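Local coordinates for protein putative RnfG subunit of electron transport complex (Thermotoga maritima, PDB 3DCZ) that is probably the flavin-carrying RnfG subunit of a membrane-bound complex that couples electron transfer to ion translocation across the membrane, at residues S26-V31 with K45-I50; D34-D39 with F141-P146. One frame throughout, in Å; residues are numbered along the deposited sequence. Where two conformers were deposited one is given.

Contact 1. Residues S26-V31 with K45-I50; sequences SAIKFV and KEIEEI
I47 lays its CG2 methyl on two residues of the facing helix, meeting I28 CG2 at 3.9 Å and K29 CG at 4.1 Å. The two isoleucines run past each other in opposite directions; in both, CG2 stands anti to the backbone N, which brings the two branch methyls together. Beside this apolar patch lies a salt bridge. K29 leaves its helix with CG beside the backbone N (chi1 -72°), and the extended chain carries its NZ to 2.8 Å from E48 OE2, on that oxygen's anti lone pair. The aliphatic part of the pair packs too, with K29 CE 3.6 Å from E48 CG. An alanine in place of E48 would probably cost K29 this carboxylate and uncover its CE, leaving the ammonium to rely more on its second salt bridge, to E44. The segments belong to two successive helices, obliquely antiparallel, whose axes pass 10.2 Å apart at an angle of 129°; the contact is narrow, centred on K29 and I47. Helix 22-31 is the inner one: A27 and V31 pack on strands 98-107 and 110-120, while I28 and, from helix 44-54, I50 reach F76 of strand 67-77.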
ATOM      1  N   SER A  26       3.894 -12.666   5.090  1.00 17.38           N
ATOM      2  CA  SER A  26       5.179 -12.073   4.722  0.50 16.08           C
ATOM      3  C   SER A  26       4.985 -10.643   4.187  1.00 16.68           C
ATOM      4  O   SER A  26       5.724  -9.713   4.540  1.00 16.08           O
ATOM      5  CB  SER A  26       5.861 -12.943   3.668  0.50 17.70           C
ATOM      6  OG  SER A  26       6.999 -12.299   3.133  0.50 18.46           O
ATOM      7  N   ALA A  27       3.984 -10.463   3.325  1.00 15.51           N
ATOM      8  CA  ALA A  27       3.655  -9.146   2.771  1.00 14.67           C
ATOM      9  C   ALA A  27       3.234  -8.151   3.833  1.00 14.18           C
ATOM     10  O   ALA A  27       3.623  -6.977   3.788  1.00 14.04           O
ATOM     11  CB  ALA A  27       2.571  -9.243   1.659  1.00 14.90           C
ATOM     12  N   ILE A  28       2.393  -8.595   4.774  1.00 14.18           N
ATOM     13  CA  ILE A  28       1.924  -7.693   5.814  1.00 15.17           C
ATOM     14  C   ILE A  28       3.109  -7.272   6.689  1.00 13.65           C
ATOM     15  O   ILE A  28       3.241  -6.098   7.047  1.00 13.47           O
ATOM     16  CB  ILE A  28       0.836  -8.367   6.639  1.00 15.58           C
ATOM     17  CG1 ILE A  28      -0.376  -8.583   5.747  1.00 12.53           C
ATOM     18  CG2 ILE A  28       0.481  -7.524   7.917  1.00 14.68           C
ATOM     19  CD1 ILE A  28      -1.520  -9.430   6.413  1.00 15.03           C
ATOM     20  N   LYS A  29       3.973  -8.214   7.015  1.00 13.08           N
ATOM     21  CA  LYS A  29       5.198  -7.900   7.776  1.00 14.93           C
ATOM     22  C   LYS A  29       6.056  -6.896   7.003  1.00 15.03           C
ATOM     23  O   LYS A  29       6.528  -5.893   7.572  1.00 15.09           O
ATOM     24  CB  LYS A  29       6.017  -9.173   8.044  1.00 15.30           C
ATOM     25  CG  LYS A  29       5.418 -10.099   9.069  1.00 14.94           C
ATOM     26  CD  LYS A  29       6.207 -11.403   9.183  1.00 17.24           C
ATOM     27  CE  LYS A  29       5.680 -12.271  10.277  1.00 20.09           C
ATOM     28  NZ  LYS A  29       6.587 -13.430  10.428  1.00 22.30           N
ATOM     29  N   PHE A  30       6.228  -7.129   5.698  1.00 13.78           N
ATOM     30  CA  PHE A  30       7.071  -6.239   4.902  1.00 13.98           C
ATOM     31  C   PHE A  30       6.570  -4.795   4.919  1.00 12.80           C
ATOM     32  O   PHE A  30       7.357  -3.850   5.135  1.00 13.45           O
ATOM     33  CB  PHE A  30       7.158  -6.696   3.451  1.00 13.06           C
ATOM     34  CG  PHE A  30       7.959  -5.758   2.610  1.00 13.71           C
ATOM     35  CD1 PHE A  30       9.336  -5.830   2.592  1.00 12.96           C
ATOM     36  CD2 PHE A  30       7.340  -4.771   1.850  1.00 13.48           C
ATOM     37  CE1 PHE A  30      10.062  -4.966   1.858  1.00 16.71           C
ATOM     38  CE2 PHE A  30       8.061  -3.857   1.148  1.00 16.60           C
ATOM     39  CZ  PHE A  30       9.452  -3.980   1.113  1.00 15.61           C
ATOM     40  N   VAL A  31       5.250  -4.616   4.749  1.00 13.58           N
ATOM     41  CA  VAL A  31       4.706  -3.257   4.626  1.00 14.10           C
ATOM     42  C   VAL A  31       4.671  -2.515   5.960  1.00 14.88           C
ATOM     43  O   VAL A  31       4.431  -1.287   6.018  1.00 14.01           O
ATOM     44  CB  VAL A  31       3.320  -3.235   3.911  1.00 14.11           C
ATOM     45  CG1 VAL A  31       3.480  -3.779   2.437  1.00 15.05           C
ATOM     46  CG2 VAL A  31       2.289  -4.000   4.678  1.00 15.11           C
ATOM     47  N   LYS A  45       6.388 -10.656  15.912  1.00 23.13           N
ATOM     48  CA  LYS A  45       5.450 -11.593  16.536  1.00 24.09           C
ATOM     49  C   LYS A  45       4.089 -10.944  16.835  1.00 23.88           C
ATOM     50  O   LYS A  45       3.057 -11.610  16.720  1.00 23.60           O
ATOM     51  CB  LYS A  45       6.036 -12.212  17.809  1.00 26.81           C
ATOM     52  CG  LYS A  45       7.265 -13.057  17.560  1.00 32.17           C
ATOM     53  N   GLU A  46       4.095  -9.668  17.225  1.00 19.81           N
ATOM     54  CA  GLU A  46       2.870  -8.919  17.429  1.00 20.91           C
ATOM     55  C   GLU A  46       2.098  -8.837  16.112  1.00 18.73           C
ATOM     56  O   GLU A  46       0.888  -8.973  16.082  1.00 16.06           O
ATOM     57  CB  GLU A  46       3.137  -7.525  17.990  1.00 18.12           C
ATOM     58  CG  GLU A  46       1.867  -6.694  18.277  1.00 23.42           C
ATOM     59  CD  GLU A  46       2.145  -5.290  18.847  1.00 30.71           C
ATOM     60  OE1 GLU A  46       3.169  -5.113  19.540  1.00 38.29           O
ATOM     61  OE2 GLU A  46       1.322  -4.356  18.618  1.00 32.75           O
ATOM     62  N   ILE A  47       2.794  -8.602  15.013  1.00 17.99           N
ATOM     63  CA  ILE A  47       2.103  -8.570  13.725  1.00 16.58           C
ATOM     64  C   ILE A  47       1.381  -9.902  13.466  1.00 17.69           C
ATOM     65  O   ILE A  47       0.204  -9.905  13.108  1.00 18.47           O
ATOM     66  CB  ILE A  47       3.056  -8.261  12.550  1.00 15.36           C
ATOM     67  CG1 ILE A  47       3.650  -6.837  12.675  1.00 18.30           C
ATOM     68  CG2 ILE A  47       2.339  -8.475  11.228  1.00 17.26           C
ATOM     69  CD1 ILE A  47       4.794  -6.561  11.684  1.00 18.48           C
ATOM     70  N   GLU A  48       2.084 -11.023  13.658  1.00 18.22           N
ATOM     71  CA  GLU A  48       1.509 -12.361  13.495  1.00 21.78           C
ATOM     72  C   GLU A  48       0.260 -12.535  14.357  1.00 20.52           C
ATOM     73  O   GLU A  48      -0.772 -13.011  13.865  1.00 22.30           O
ATOM     74  CB  GLU A  48       2.529 -13.445  13.881  1.00 22.58           C
ATOM     75  CG  GLU A  48       3.709 -13.596  12.949  1.00 27.50           C
ATOM     76  CD  GLU A  48       4.929 -14.263  13.614  1.00 30.00           C
ATOM     77  OE1 GLU A  48       4.811 -14.786  14.756  1.00 36.33           O
ATOM     78  OE2 GLU A  48       6.016 -14.255  12.996  1.00 32.49           O
ATOM     79  N   GLU A  49       0.348 -12.123  15.618  1.00 20.32           N
ATOM     80  CA  GLU A  49      -0.763 -12.291  16.548  0.50 20.21           C
ATOM     81  C   GLU A  49      -1.978 -11.473  16.112  1.00 18.48           C
ATOM     82  O   GLU A  49      -3.115 -11.971  16.128  1.00 17.85           O
ATOM     83  CB  GLU A  49      -0.331 -11.935  17.967  0.50 21.74           C
ATOM     84  CG  GLU A  49       0.611 -12.990  18.562  0.50 26.45           C
ATOM     85  CD  GLU A  49       1.261 -12.565  19.865  0.50 31.01           C
ATOM     86  OE1 GLU A  49       0.993 -11.442  20.344  0.50 35.44           O
ATOM     87  OE2 GLU A  49       2.047 -13.365  20.412  0.50 36.76           O
ATOM     88  N   ILE A  50      -1.737 -10.231  15.703  1.00 15.83           N
ATOM     89  CA  ILE A  50      -2.821  -9.356  15.260  1.00 16.90           C
ATOM     90  C   ILE A  50      -3.480  -9.899  13.992  1.00 16.45           C
ATOM     91  O   ILE A  50      -4.705  -9.920  13.844  1.00 15.35           O
ATOM     92  CB  ILE A  50      -2.332  -7.893  15.094  1.00 15.24           C
ATOM     93  CG1 ILE A  50      -2.058  -7.251  16.463  1.00 13.75           C
ATOM     94  CG2 ILE A  50      -3.338  -7.060  14.279  1.00 20.16           C
ATOM     95  CD1 ILE A  50      -1.314  -5.935  16.318  1.00 18.38           C
TER

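Contact 2. Residues D34-D39 with F141-P146; sequences DPLTGD and FFPVPP
P35 is wedged against two successive rings, those of F142 and P143, and the loop that carries it is shaped by an Asx turn at D34. P35 CB approaches the phenylalanine at its edge, in the plane of the ring, 3.7 Å from F142 CD1. One atom further round, P35 CG lies 3.9 Å from P143 CG, the two proline rings meeting at a slant. L36 adds a looser contact, its CD2 4.4 Å from P143 CG. The peptide bond between F142 and P143 is cis, and both side chains of this pair reach P35. With CG between the backbone N and the carbonyl carbon (chi1 60°), the F142 ring turns its CD1 edge to P35 CB; it also rests on S115 and V116 of strand 110-120, while the F142 carbonyl oxygen accepts a hydrogen bond from K170. P35 in turn touches N114 of the same strand, so the loop and the 141-146 segment meet over a shared support. Behind the prolines, the 34-39 loop is closed by its own bonds: G38 N to D34 O at 2.7 Å, and an ST turn in which D39 N donates to T37 OG1. Two amides grip D34 OD1: L36 N, 2.8 Å away, arrives nearly in line with the C-O bond, whereas T37 N, at 3.1 Å, comes from above the carboxylate plane, 60° out of it.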
ATOM      1  N   ASP A  34       9.581   0.206   8.202  1.00 13.65           N
ATOM      2  CA  ASP A  34       9.799   1.570   7.795  1.00 14.07           C
ATOM      3  C   ASP A  34      10.661   1.596   6.537  1.00 12.69           C
ATOM      4  O   ASP A  34      11.747   0.986   6.512  1.00 13.53           O
ATOM      5  CB  ASP A  34      10.469   2.287   8.945  1.00 15.72           C
ATOM      6  CG  ASP A  34      10.648   3.759   8.726  1.00 19.63           C
ATOM      7  OD1 ASP A  34      11.168   4.192   7.696  1.00 18.60           O
ATOM      8  OD2 ASP A  34      10.349   4.513   9.673  1.00 28.98           O
ATOM      9  N   PRO A  35      10.183   2.257   5.469  1.00 13.12           N
ATOM     10  CA  PRO A  35      10.927   2.201   4.209  1.00 13.52           C
ATOM     11  C   PRO A  35      12.223   3.030   4.218  1.00 13.70           C
ATOM     12  O   PRO A  35      13.060   2.880   3.325  1.00 15.79           O
ATOM     13  CB  PRO A  35       9.936   2.756   3.186  1.00 17.71           C
ATOM     14  CG  PRO A  35       9.134   3.711   3.972  1.00 14.71           C
ATOM     15  CD  PRO A  35       8.962   3.083   5.324  1.00 15.48           C
ATOM     16  N   LEU A  36      12.356   3.914   5.205  1.00 13.99           N
ATOM     17  CA  LEU A  36      13.552   4.735   5.346  1.00 13.09           C
ATOM     18  C   LEU A  36      14.610   4.108   6.259  1.00 12.39           C
ATOM     19  O   LEU A  36      15.793   4.222   5.966  1.00 13.29           O
ATOM     20  CB  LEU A  36      13.184   6.124   5.840  1.00 16.19           C
ATOM     21  CG  LEU A  36      12.193   6.921   4.976  1.00 19.47           C
ATOM     22  CD1 LEU A  36      12.115   8.359   5.557  1.00 25.77           C
ATOM     23  CD2 LEU A  36      12.602   6.914   3.527  1.00 23.20           C
ATOM     24  N   THR A  37      14.195   3.476   7.360  1.00 11.80           N
ATOM     25  CA  THR A  37      15.127   2.844   8.319  1.00 11.59           C
ATOM     26  C   THR A  37      15.298   1.342   8.073  1.00 11.69           C
ATOM     27  O   THR A  37      16.282   0.770   8.512  1.00 13.09           O
ATOM     28  CB  THR A  37      14.647   3.029   9.765  1.00 14.85           C
ATOM     29  OG1 THR A  37      13.517   2.187  10.008  1.00 14.29           O
ATOM     30  CG2 THR A  37      14.302   4.500  10.071  1.00 16.95           C
ATOM     31  N   GLY A  38      14.299   0.698   7.455  1.00 12.79           N
ATOM     32  CA  GLY A  38      14.279  -0.758   7.266  1.00 13.12           C
ATOM     33  C   GLY A  38      13.829  -1.570   8.471  1.00 14.88           C
ATOM     34  O   GLY A  38      13.845  -2.813   8.446  1.00 16.55           O
ATOM     35  N   ASP A  39      13.468  -0.889   9.553  1.00 12.28           N
ATOM     36  CA  ASP A  39      13.163  -1.549  10.809  1.00 13.64           C
ATOM     37  C   ASP A  39      11.666  -1.767  10.934  1.00 12.19           C
ATOM     38  O   ASP A  39      10.865  -0.993  10.417  1.00 13.32           O
ATOM     39  CB  ASP A  39      13.610  -0.705  11.978  1.00 12.24           C
ATOM     40  CG  ASP A  39      15.079  -0.321  11.906  1.00 16.21           C
ATOM     41  OD1 ASP A  39      15.874  -1.107  11.322  1.00 15.72           O
ATOM     42  OD2 ASP A  39      15.423   0.768  12.420  1.00 14.46           O
ATOM     43  N   PHE A 141       7.227   2.914  -5.575  1.00 16.76           N
ATOM     44  CA  PHE A 141       5.828   3.215  -5.207  1.00 14.15           C
ATOM     45  C   PHE A 141       5.659   3.768  -3.775  1.00 15.83           C
ATOM     46  O   PHE A 141       4.552   4.143  -3.384  1.00 15.70           O
ATOM     47  CB  PHE A 141       4.961   1.959  -5.343  1.00 14.88           C
ATOM     48  CG  PHE A 141       4.744   1.504  -6.748  1.00 17.93           C
ATOM     49  CD1 PHE A 141       5.760   0.857  -7.438  1.00 21.07           C
ATOM     50  CD2 PHE A 141       3.548   1.711  -7.388  1.00 17.49           C
ATOM     51  CE1 PHE A 141       5.568   0.403  -8.743  1.00 24.09           C
ATOM     52  CE2 PHE A 141       3.358   1.274  -8.685  1.00 18.12           C
ATOM     53  CZ  PHE A 141       4.356   0.623  -9.351  1.00 19.17           C
ATOM     54  N   PHE A 142       6.715   3.782  -2.967  1.00 15.20           N
ATOM     55  CA  PHE A 142       6.592   4.228  -1.578  1.00 13.02           C
ATOM     56  C   PHE A 142       7.900   4.728  -1.002  1.00 15.72           C
ATOM     57  O   PHE A 142       8.966   4.390  -1.513  1.00 15.99           O
ATOM     58  CB  PHE A 142       6.096   3.080  -0.714  1.00 13.10           C
ATOM     59  CG  PHE A 142       7.010   1.899  -0.717  1.00 13.83           C
ATOM     60  CD1 PHE A 142       8.038   1.781   0.200  1.00 15.45           C
ATOM     61  CD2 PHE A 142       6.790   0.861  -1.588  1.00 13.41           C
ATOM     62  CE1 PHE A 142       8.834   0.636   0.208  1.00 14.31           C
ATOM     63  CE2 PHE A 142       7.583  -0.253  -1.580  1.00 13.84           C
ATOM     64  CZ  PHE A 142       8.596  -0.370  -0.676  1.00 13.52           C
ATOM     65  N   PRO A 143       7.833   5.532   0.060  1.00 13.35           N
ATOM     66  CA  PRO A 143       6.652   6.066   0.715  1.00 14.84           C
ATOM     67  C   PRO A 143       6.102   7.267  -0.086  1.00 15.06           C
ATOM     68  O   PRO A 143       6.830   7.860  -0.907  1.00 15.17           O
ATOM     69  CB  PRO A 143       7.182   6.492   2.081  1.00 17.36           C
ATOM     70  CG  PRO A 143       8.580   6.883   1.828  1.00 16.14           C
ATOM     71  CD  PRO A 143       9.063   6.046   0.684  1.00 16.05           C
ATOM     72  N   VAL A 144       4.854   7.643   0.194  1.00 13.03           N
ATOM     73  CA  VAL A 144       4.235   8.831  -0.391  1.00 13.39           C
ATOM     74  C   VAL A 144       3.586   9.622   0.736  1.00 13.87           C
ATOM     75  O   VAL A 144       2.810   9.064   1.539  1.00 12.91           O
ATOM     76  CB  VAL A 144       3.199   8.470  -1.487  1.00 11.60           C
ATOM     77  CG1 VAL A 144       2.467   9.742  -1.978  1.00 14.80           C
ATOM     78  CG2 VAL A 144       3.871   7.697  -2.709  1.00 13.50           C
ATOM     79  N   PRO A 145       3.894  10.928   0.832  1.00 12.23           N
ATOM     80  CA  PRO A 145       3.343  11.715   1.930  1.00 14.20           C
ATOM     81  C   PRO A 145       1.857  12.056   1.681  1.00 13.99           C
ATOM     82  O   PRO A 145       1.320  11.828   0.599  1.00 14.54           O
ATOM     83  CB  PRO A 145       4.230  12.951   1.937  1.00 16.94           C
ATOM     84  CG  PRO A 145       4.713  13.089   0.530  1.00 16.92           C
ATOM     85  CD  PRO A 145       4.758  11.724  -0.062  1.00 14.71           C
ATOM     86  N   PRO A 146       1.166  12.557   2.713  1.00 14.45           N
ATOM     87  CA  PRO A 146      -0.235  12.824   2.568  1.00 13.57           C
ATOM     88  C   PRO A 146      -0.646  13.708   1.385  1.00 13.64           C
ATOM     89  O   PRO A 146      -1.643  13.392   0.749  1.00 14.69           O
ATOM     90  CB  PRO A 146      -0.603  13.499   3.887  1.00 16.23           C
ATOM     91  CG  PRO A 146       0.421  13.087   4.833  1.00 18.16           C
ATOM     92  CD  PRO A 146       1.656  12.875   4.069  1.00 15.71           C
TER

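In the fold
The contacts interleave along the chain: the 34-39 loop of contact 2 lies in the connection between the two helices of contact 1. Their centres are 16 Å apart, yet they touch through aromatic packing, F30 CE2 lying 4.0 Å from F142 CZ. Strand 110-120 supports both. The side chain of P35 touches N114, whose ND2 donates to V31 O, and S115 is packed by F30, V31 and F142. The N-terminal helix pair is thereby joined to segment 141-146, which lies within the FMN-binding domain. T185, the predicted site of FMN attachment, falls in the unmodelled residues 181-186, and no FMN is present in the structure; a 1,2-ethanediol, probably from crystallisation, lies about 4 Å from the P35 side chain.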